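Local coordinates for protein LYND (Lyngbya aestuarii, PDB 4V1T) that probably catalyses the ATP- and magnesium-dependent cyclodehydration that forms heterocycles along a peptide substrate, at residues Q544-M547 against E548-R552; H627-P630 against T631-I634; D696-T699 against D700-C704; C704-I707 against A708-A711. One frame throughout, in Å; residues are numbered along the deposited sequence.

Contact 1 (Q544-M547 against E548-R552); sequences QGFM and ELVER. With MG (magnesium ion), chain O; PO4 (phosphate ion), chain P.
Glu548 N donates to Gln544 O across 2.9 Å, and the same i to i+4 step is repeated by Leu549 N to Gly545 O, Val550 N to Phe546 O and Glu551 N to Met547 O. Residues 544-552 are therefore one unbroken run of helix 538-561. Phe546 and Val550, one turn apart, meet through Phe546 CE1 and Val550 CG2 at 3.7 Å, the methyl approaching the ring obliquely. Val550 CG1 is anti to the backbone N (chi1 176°), which leaves CG2 beside that N and turned back to the ring. Glu548 runs out extended, and its OE2 binds the magnesium ion at 2.1 Å, together with three waters, one further ligand and O2 of a phosphate probably from the crystallisation liquor. Gln544 and Glu548 both line the ADP pocket, so this turn carries the magnesium into the nucleotide site. The other oxygen, Glu548 OE1, is hydrogen-bonded to Gly531 N, so both ends of the carboxylate are held. Arg552 lies against this chain, with Glu548 CG 3.4 Å above one face of its guanidinium. Its NH2 pairs with Glu548 OE2 at 3.4 Å by charge alone, the oxygen standing well out of the guanidinium plane. NH1 makes a weak, salt-bridged bond of 3.1 Å to Glu551 OE2, and NH2 a weak one to phosphate O1, met at the guanidinium edge. Replacing Arg552 by a leucine would probably leave Glu551 OE2 without this positive partner. Phe546 and Met547 pack on Cys704 of helix 697-710, Phe546 also on Ala708, while Glu551 rests on Phe624 and Ala626 of strand 621-626.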
# COMPACT_ATOMS: atom_id res chain seq x y z
N GLN B 544 1.39 18.89 20.95
CA GLN B 544 1.86 17.57 21.30
C GLN B 544 3.16 17.65 22.10
O GLN B 544 3.33 16.93 23.08
CB GLN B 544 2.06 16.71 20.05
CG GLN B 544 2.42 15.26 20.33
CD GLN B 544 1.32 14.53 21.07
OE1 GLN B 544 0.20 14.39 20.56
NE2 GLN B 544 1.62 14.06 22.29
N GLY B 545 4.06 18.52 21.68
CA GLY B 545 5.34 18.69 22.36
C GLY B 545 5.15 19.11 23.80
O GLY B 545 5.78 18.57 24.70
N PHE B 546 4.26 20.08 24.00
CA PHE B 546 3.93 20.57 25.34
C PHE B 546 3.39 19.42 26.21
O PHE B 546 3.83 19.22 27.33
CB PHE B 546 2.89 21.70 25.27
CG PHE B 546 2.71 22.45 26.56
CD1 PHE B 546 1.87 21.96 27.54
CD2 PHE B 546 3.42 23.61 26.80
CE1 PHE B 546 1.72 22.63 28.74
CE2 PHE B 546 3.27 24.29 28.00
CZ PHE B 546 2.43 23.80 28.97
N MET B 547 2.44 18.67 25.67
CA MET B 547 1.84 17.57 26.41
C MET B 547 2.89 16.52 26.76
O MET B 547 2.80 15.87 27.80
CB MET B 547 0.72 16.91 25.59
CG MET B 547 -0.54 17.76 25.50
SD MET B 547 -1.18 18.16 27.14
CE MET B 547 -1.96 19.72 26.78
N GLU B 548 3.88 16.35 25.89
CA GLU B 548 4.97 15.45 26.21
C GLU B 548 5.68 15.95 27.46
O GLU B 548 5.91 15.19 28.38
CB GLU B 548 5.95 15.31 25.05
CG GLU B 548 6.99 14.23 25.28
CD GLU B 548 7.62 13.76 23.99
OE1 GLU B 548 8.56 14.43 23.51
OE2 GLU B 548 7.17 12.74 23.45
N LEU B 549 5.99 17.24 27.51
CA LEU B 549 6.67 17.81 28.68
C LEU B 549 5.91 17.57 30.00
O LEU B 549 6.52 17.19 31.00
CB LEU B 549 6.88 19.31 28.48
CG LEU B 549 7.83 19.74 27.35
CD1 LEU B 549 8.07 21.24 27.43
CD2 LEU B 549 9.16 19.01 27.39
N VAL B 550 4.60 17.77 30.01
CA VAL B 550 3.82 17.59 31.24
C VAL B 550 3.74 16.11 31.58
O VAL B 550 3.67 15.73 32.75
CB VAL B 550 2.37 18.17 31.15
CG1 VAL B 550 1.57 17.88 32.42
CG2 VAL B 550 2.41 19.68 30.90
N GLU B 551 3.77 15.27 30.54
CA GLU B 551 3.81 13.83 30.73
C GLU B 551 5.05 13.41 31.50
O GLU B 551 4.95 12.69 32.48
CB GLU B 551 3.77 13.11 29.38
CG GLU B 551 4.00 11.60 29.41
CD GLU B 551 4.40 11.06 28.06
OE1 GLU B 551 3.75 11.42 27.05
OE2 GLU B 551 5.37 10.29 27.99
N ARG B 552 6.21 13.87 31.06
CA ARG B 552 7.49 13.46 31.66
C ARG B 552 7.62 14.03 33.07
O ARG B 552 8.12 13.35 33.97
CB ARG B 552 8.70 13.91 30.84
CG ARG B 552 8.54 13.88 29.35
CD ARG B 552 8.47 12.50 28.76
NE ARG B 552 9.15 12.48 27.46
CZ ARG B 552 9.03 11.53 26.55
NH1 ARG B 552 8.21 10.52 26.74
NH2 ARG B 552 9.72 11.62 25.43
MG MG O . 7.62 11.79 21.60
P PO4 P . 8.39 8.81 22.90
O1 PO4 P . 9.53 8.57 23.87
O2 PO4 P . 8.37 10.26 22.50
O3 PO4 P . 7.09 8.42 23.57
O4 PO4 P . 8.65 7.98 21.66
O HOH W 1 7.88 11.02 19.64
O HOH W 2 6.73 13.48 20.69
O HOH W 3 9.28 12.97 21.03

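Contact 2 (H627-P630 against T631-I634); sequences HLDP and TIAI
His627 lays one face of its imidazole under Ile632: Ile632 CG2 stands 4.0 Å from the His627 ring centroid and only 11° off the ring normal, a CH-pi contact over the middle of the ring. The ring takes this place because its CG is anti to the backbone N (chi1 -159°), and the two side chains run alongside each other in the same direction. At the ring's rim ND1 accepts a bond from Asp629 N at 3.1 Å, the donor tilted slightly out of the ring plane, while His343 meets the ring edge-to-face. Nearer the backbone, His627 CB touches Ala633 CB at 4.0 Å. Asp629 is the N-cap of helix 630-649, the helix that follows strand 621-626. Its OD1 receives Thr631 N at 3.0 Å, from above the carboxylate plane. A water donates to the same OD1 and is also hydrogen-bonded to Thr631 OG1, tying the cap to the first turn a second time. The Asp629 carbonyl accepts from Ala633 N, which lies in the carbonyl plane, and more weakly from Ile632 N, while Asp629 CB packs at 3.7 Å on Ile632 CG1. Pro630 lacks an N-H, which costs nothing in the first turn, and its O accepts from Ile634 N at 2.9 Å with a nearly straight N-H of 167°; the ring itself packs on Pro604 and on Phe606 of strand 605-612.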
# COMPACT_ATOMS: atom_id res chain seq x y z
N HIS B 627 -2.78 14.73 27.96
CA HIS B 627 -3.58 15.44 26.97
C HIS B 627 -4.62 16.26 27.72
O HIS B 627 -4.89 15.98 28.89
CB HIS B 627 -4.25 14.45 26.02
CG HIS B 627 -4.66 15.06 24.71
ND1 HIS B 627 -5.93 15.54 24.48
CD2 HIS B 627 -3.97 15.25 23.57
CE1 HIS B 627 -6.01 16.00 23.25
NE2 HIS B 627 -4.83 15.85 22.67
N LEU B 628 -5.18 17.28 27.08
CA LEU B 628 -6.23 18.06 27.73
C LEU B 628 -7.45 17.16 27.94
O LEU B 628 -8.15 17.27 28.94
CB LEU B 628 -6.58 19.30 26.90
CG LEU B 628 -5.56 20.45 26.96
CD1 LEU B 628 -5.94 21.57 26.00
CD2 LEU B 628 -5.41 21.02 28.37
N ASP B 629 -7.66 16.25 27.00
CA ASP B 629 -8.75 15.28 27.06
C ASP B 629 -8.26 14.01 27.74
O ASP B 629 -7.41 13.31 27.19
CB ASP B 629 -9.25 14.96 25.65
CG ASP B 629 -10.50 14.09 25.65
OD1 ASP B 629 -10.81 13.46 26.69
OD2 ASP B 629 -11.18 14.03 24.61
N PRO B 630 -8.78 13.71 28.94
CA PRO B 630 -8.26 12.57 29.71
C PRO B 630 -8.48 11.25 29.00
O PRO B 630 -7.70 10.31 29.20
CB PRO B 630 -9.05 12.62 31.02
CG PRO B 630 -10.31 13.34 30.67
CD PRO B 630 -9.93 14.34 29.62
N THR B 631 -9.53 11.18 28.18
CA THR B 631 -9.79 9.99 27.38
C THR B 631 -8.61 9.71 26.46
O THR B 631 -8.15 8.57 26.36
CB THR B 631 -11.09 10.15 26.56
OG1 THR B 631 -12.21 10.29 27.44
CG2 THR B 631 -11.31 8.95 25.68
N ILE B 632 -8.11 10.76 25.80
CA ILE B 632 -7.00 10.62 24.88
C ILE B 632 -5.71 10.34 25.65
O ILE B 632 -4.85 9.59 25.20
CB ILE B 632 -6.80 11.88 24.01
CG1 ILE B 632 -8.12 12.30 23.32
CG2 ILE B 632 -5.70 11.66 22.97
CD1 ILE B 632 -8.82 11.21 22.53
N ALA B 633 -5.57 10.97 26.82
CA ALA B 633 -4.38 10.80 27.64
C ALA B 633 -4.23 9.33 28.05
O ALA B 633 -3.15 8.76 27.94
CB ALA B 633 -4.44 11.70 28.86
N ILE B 634 -5.32 8.73 28.51
CA ILE B 634 -5.30 7.32 28.88
C ILE B 634 -5.03 6.48 27.65
O ILE B 634 -4.32 5.48 27.71
CB ILE B 634 -6.64 6.89 29.53
CG1 ILE B 634 -6.88 7.66 30.84
CG2 ILE B 634 -6.65 5.39 29.80
CD1 ILE B 634 -8.29 7.56 31.36
O HOH W 4 -13.34 12.78 27.47

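Contact 3 (D696-T699 against D700-C704); sequences DIYT and DVMTC
An N-capped helix start is formed where Asp696, Ile697, Tyr698 and Thr699 send their carbonyls to Asp700, Val701, Met702 and Thr703, at the beginning of helix 697-710. Asp696 is the N-cap: its OD1 accepts from Tyr698 N at 3.0 Å, on the anti side and 32° out of the carboxylate plane. The same OD1 takes Arg333 N, and OD2 meets Ser332 OG. One turn on, Asp700 N donates to Asp696 O at 3.1 Å, while the carboxylate of Asp700 turns to a salt bridge with Lys335 and a bond from Ser694 N. On another flank Met702 reaches back over Tyr698. Its CG lies over the ring face, 4.1 Å from the centroid, and the chain, bent at chi2 and chi3, sets SD obliquely off that face at 5.0 Å from the centroid, a Met-aromatic contact. Thr703 is tied to Thr699 one turn back. With OG1 anti to its carbonyl carbon and beside its own N (chi1 -54°), the hydroxyl donates to Thr699 O at 2.6 Å. Thr703 N donates to that oxygen as well, at 3.0 Å, and the two donors arrive from opposite faces of the carbonyl plane. A valine in place of Thr703 would probably cost Thr699 O its second donor, leaving only the hydrogen bond from the backbone N-H. Asp696 OD1 and Asp700 OD1 are 6.9 Å apart; the negative charge of Asp696 is likely to be stabilised by the helix N-H it accepts and by the dipole, whereas that of Asp700 is met by Lys335.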
# COMPACT_ATOMS: atom_id res chain seq x y z
N ASP B 696 -10.26 24.23 18.54
CA ASP B 696 -9.20 24.92 17.83
C ASP B 696 -7.87 24.55 18.47
O ASP B 696 -7.68 24.73 19.67
CB ASP B 696 -9.41 26.43 17.88
CG ASP B 696 -8.57 27.17 16.87
OD1 ASP B 696 -7.44 26.72 16.58
OD2 ASP B 696 -9.04 28.20 16.35
N ILE B 697 -6.96 24.02 17.66
CA ILE B 697 -5.67 23.58 18.17
C ILE B 697 -4.90 24.78 18.71
O ILE B 697 -4.26 24.70 19.75
CB ILE B 697 -4.85 22.85 17.08
CG1 ILE B 697 -5.62 21.64 16.54
CG2 ILE B 697 -3.52 22.38 17.64
CD1 ILE B 697 -5.07 21.08 15.24
N TYR B 698 -4.98 25.90 17.99
CA TYR B 698 -4.27 27.11 18.39
C TYR B 698 -4.76 27.65 19.73
O TYR B 698 -3.97 28.15 20.53
CB TYR B 698 -4.43 28.19 17.31
CG TYR B 698 -3.86 29.53 17.71
CD1 TYR B 698 -2.52 29.67 18.04
CD2 TYR B 698 -4.66 30.65 17.76
CE1 TYR B 698 -2.00 30.89 18.41
CE2 TYR B 698 -4.15 31.88 18.12
CZ TYR B 698 -2.82 31.99 18.45
OH TYR B 698 -2.32 33.22 18.81
N THR B 699 -6.06 27.57 19.97
CA THR B 699 -6.60 28.01 21.24
C THR B 699 -6.10 27.09 22.35
O THR B 699 -5.86 27.53 23.47
CB THR B 699 -8.14 28.01 21.22
OG1 THR B 699 -8.60 28.83 20.14
CG2 THR B 699 -8.70 28.57 22.54
N ASP B 700 -5.92 25.82 22.02
CA ASP B 700 -5.49 24.83 23.00
C ASP B 700 -4.05 25.04 23.45
O ASP B 700 -3.75 24.82 24.62
CB ASP B 700 -5.65 23.42 22.45
CG ASP B 700 -7.07 22.91 22.58
OD1 ASP B 700 -7.98 23.73 22.83
OD2 ASP B 700 -7.29 21.69 22.42
N VAL B 701 -3.16 25.48 22.55
CA VAL B 701 -1.77 25.72 22.94
C VAL B 701 -1.66 27.00 23.76
O VAL B 701 -0.87 27.07 24.70
CB VAL B 701 -0.79 25.78 21.73
CG1 VAL B 701 -1.09 24.68 20.74
CG2 VAL B 701 -0.82 27.14 21.05
N MET B 702 -2.46 28.01 23.41
CA MET B 702 -2.45 29.25 24.15
C MET B 702 -3.08 29.03 25.53
O MET B 702 -2.81 29.77 26.47
CB MET B 702 -3.17 30.37 23.37
CG MET B 702 -2.44 30.84 22.11
SD MET B 702 -0.64 31.03 22.29
CE MET B 702 -0.54 32.47 23.36
N THR B 703 -3.89 27.99 25.65
CA THR B 703 -4.39 27.57 26.94
C THR B 703 -3.25 26.96 27.77
O THR B 703 -3.15 27.19 28.97
CB THR B 703 -5.52 26.54 26.81
OG1 THR B 703 -6.53 27.06 25.95
CG2 THR B 703 -6.12 26.21 28.17
N CYS B 704 -2.40 26.19 27.10
CA CYS B 704 -1.28 25.53 27.75
C CYS B 704 -0.19 26.51 28.15
O CYS B 704 0.43 26.36 29.22
CB CYS B 704 -0.71 24.46 26.83
SG CYS B 704 -1.77 23.00 26.64

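Contact 4 (C704-I707 against A708-A711); sequences CVNI and AQQA
Ala708 donates its N to Cys704 O at 3.1 Å and sets its CB 3.6 Å from that same oxygen, so the small side chain lies close along the backbone of the preceding turn. In that turn Val705 packs on Thr500 and Thr715, and Ile707 on Arg692, all in loops beside the helix. Gln709 comes next, its N bonded to Val705 O at 3.0 Å with an N-H angle of 159°. Its side chain leaves with CG anti to the backbone N (chi1 -175°) and runs beside Asn706 in the same direction. The two amides stand almost perpendicular, their planes 87° apart, and Asn706 OD1 to Gln709 NE2 measures 4.0 Å, too long for a hydrogen bond; on its other branch Asn706 ND2 makes a weak bond to Met702 O. These residues belong to the C-terminal turns of helix 697-710, where the i to i+4 bonding holds through Gln710 and weakens only at Ala711. Gln710 N reaches Asn706 O at 2.9 Å, and Gln710 CG also comes to 3.2 Å from that oxygen before the chain bends at chi2 and leads its amide away. This side chain touches a crystal neighbour, so its conformation may partly reflect the lattice. At Ala711 the bond has stretched: N lies 3.4 Å from Ile707 O and bonds only weakly, with a second weak bond to Ala708 O. Ala711 CB stands near Ile707 O, and Ala711 also touches Leu601.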
# COMPACT_ATOMS: atom_id res chain seq x y z
N CYS B 704 -2.40 26.19 27.10
CA CYS B 704 -1.28 25.53 27.75
C CYS B 704 -0.19 26.51 28.15
O CYS B 704 0.43 26.36 29.22
CB CYS B 704 -0.71 24.46 26.83
SG CYS B 704 -1.77 23.00 26.64
N VAL B 705 0.07 27.50 27.31
CA VAL B 705 1.11 28.48 27.61
C VAL B 705 0.75 29.28 28.87
O VAL B 705 1.62 29.63 29.67
CB VAL B 705 1.35 29.44 26.42
CG1 VAL B 705 0.14 30.31 26.20
CG2 VAL B 705 2.55 30.33 26.68
N ASN B 706 -0.54 29.56 29.03
CA ASN B 706 -1.03 30.33 30.17
C ASN B 706 -1.10 29.51 31.45
O ASN B 706 -0.86 30.03 32.54
CB ASN B 706 -2.38 30.94 29.84
CG ASN B 706 -2.28 32.06 28.83
OD1 ASN B 706 -1.62 33.07 29.07
ND2 ASN B 706 -2.91 31.88 27.68
N ILE B 707 -1.44 28.23 31.33
CA ILE B 707 -1.42 27.32 32.48
C ILE B 707 -0.00 27.20 33.04
O ILE B 707 0.20 27.18 34.25
CB ILE B 707 -1.95 25.92 32.10
CG1 ILE B 707 -3.46 25.97 31.95
CG2 ILE B 707 -1.58 24.88 33.16
CD1 ILE B 707 -4.06 24.70 31.36
N ALA B 708 0.98 27.12 32.15
CA ALA B 708 2.37 27.04 32.55
C ALA B 708 2.80 28.35 33.20
O ALA B 708 3.42 28.34 34.26
CB ALA B 708 3.25 26.71 31.36
N GLN B 709 2.46 29.46 32.56
CA GLN B 709 2.76 30.79 33.10
C GLN B 709 2.19 30.99 34.50
O GLN B 709 2.81 31.64 35.34
CB GLN B 709 2.20 31.87 32.17
CG GLN B 709 2.56 33.29 32.58
CD GLN B 709 1.48 34.28 32.20
OE1 GLN B 709 0.65 34.64 33.03
NE2 GLN B 709 1.49 34.72 30.95
N GLN B 710 1.00 30.44 34.75
CA GLN B 710 0.39 30.51 36.08
C GLN B 710 1.25 29.80 37.12
O GLN B 710 1.29 30.20 38.28
CB GLN B 710 -1.01 29.90 36.07
CG GLN B 710 -2.07 30.78 35.42
CD GLN B 710 -2.36 32.04 36.22
OE1 GLN B 710 -2.34 32.04 37.45
NE2 GLN B 710 -2.62 33.14 35.52
N ALA B 711 1.92 28.74 36.68
CA ALA B 711 2.82 27.99 37.55
C ALA B 711 4.20 28.63 37.60
O ALA B 711 5.12 28.07 38.20
CB ALA B 711 2.92 26.54 37.09

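Contacts 3 and 4 are successive turns of helix 697-710 and share Cys704, which touches contact 1: Met547 CE lies 3.3 Å from Cys704 SG. Contact 4 adds Ala708 CB, 3.9 Å from Phe546 CZ. Met547 also bridges to contact 2, its SD 3.6 Å from His627 CA, so helix 538-561 touches both other elements. Contact 2 touches contact 3 directly where Leu628 CD1 approaches Asp700 OD2 at 3.8 Å. Contact 1 alone reaches the nucleotide, the Glu548 side chain standing about 3 Å from bound ADP. Side chains of contact 2 (Ile632) and contact 3 (Ile697) lie about 8 and 10 Å from it, that of Cys704 about 14 Å.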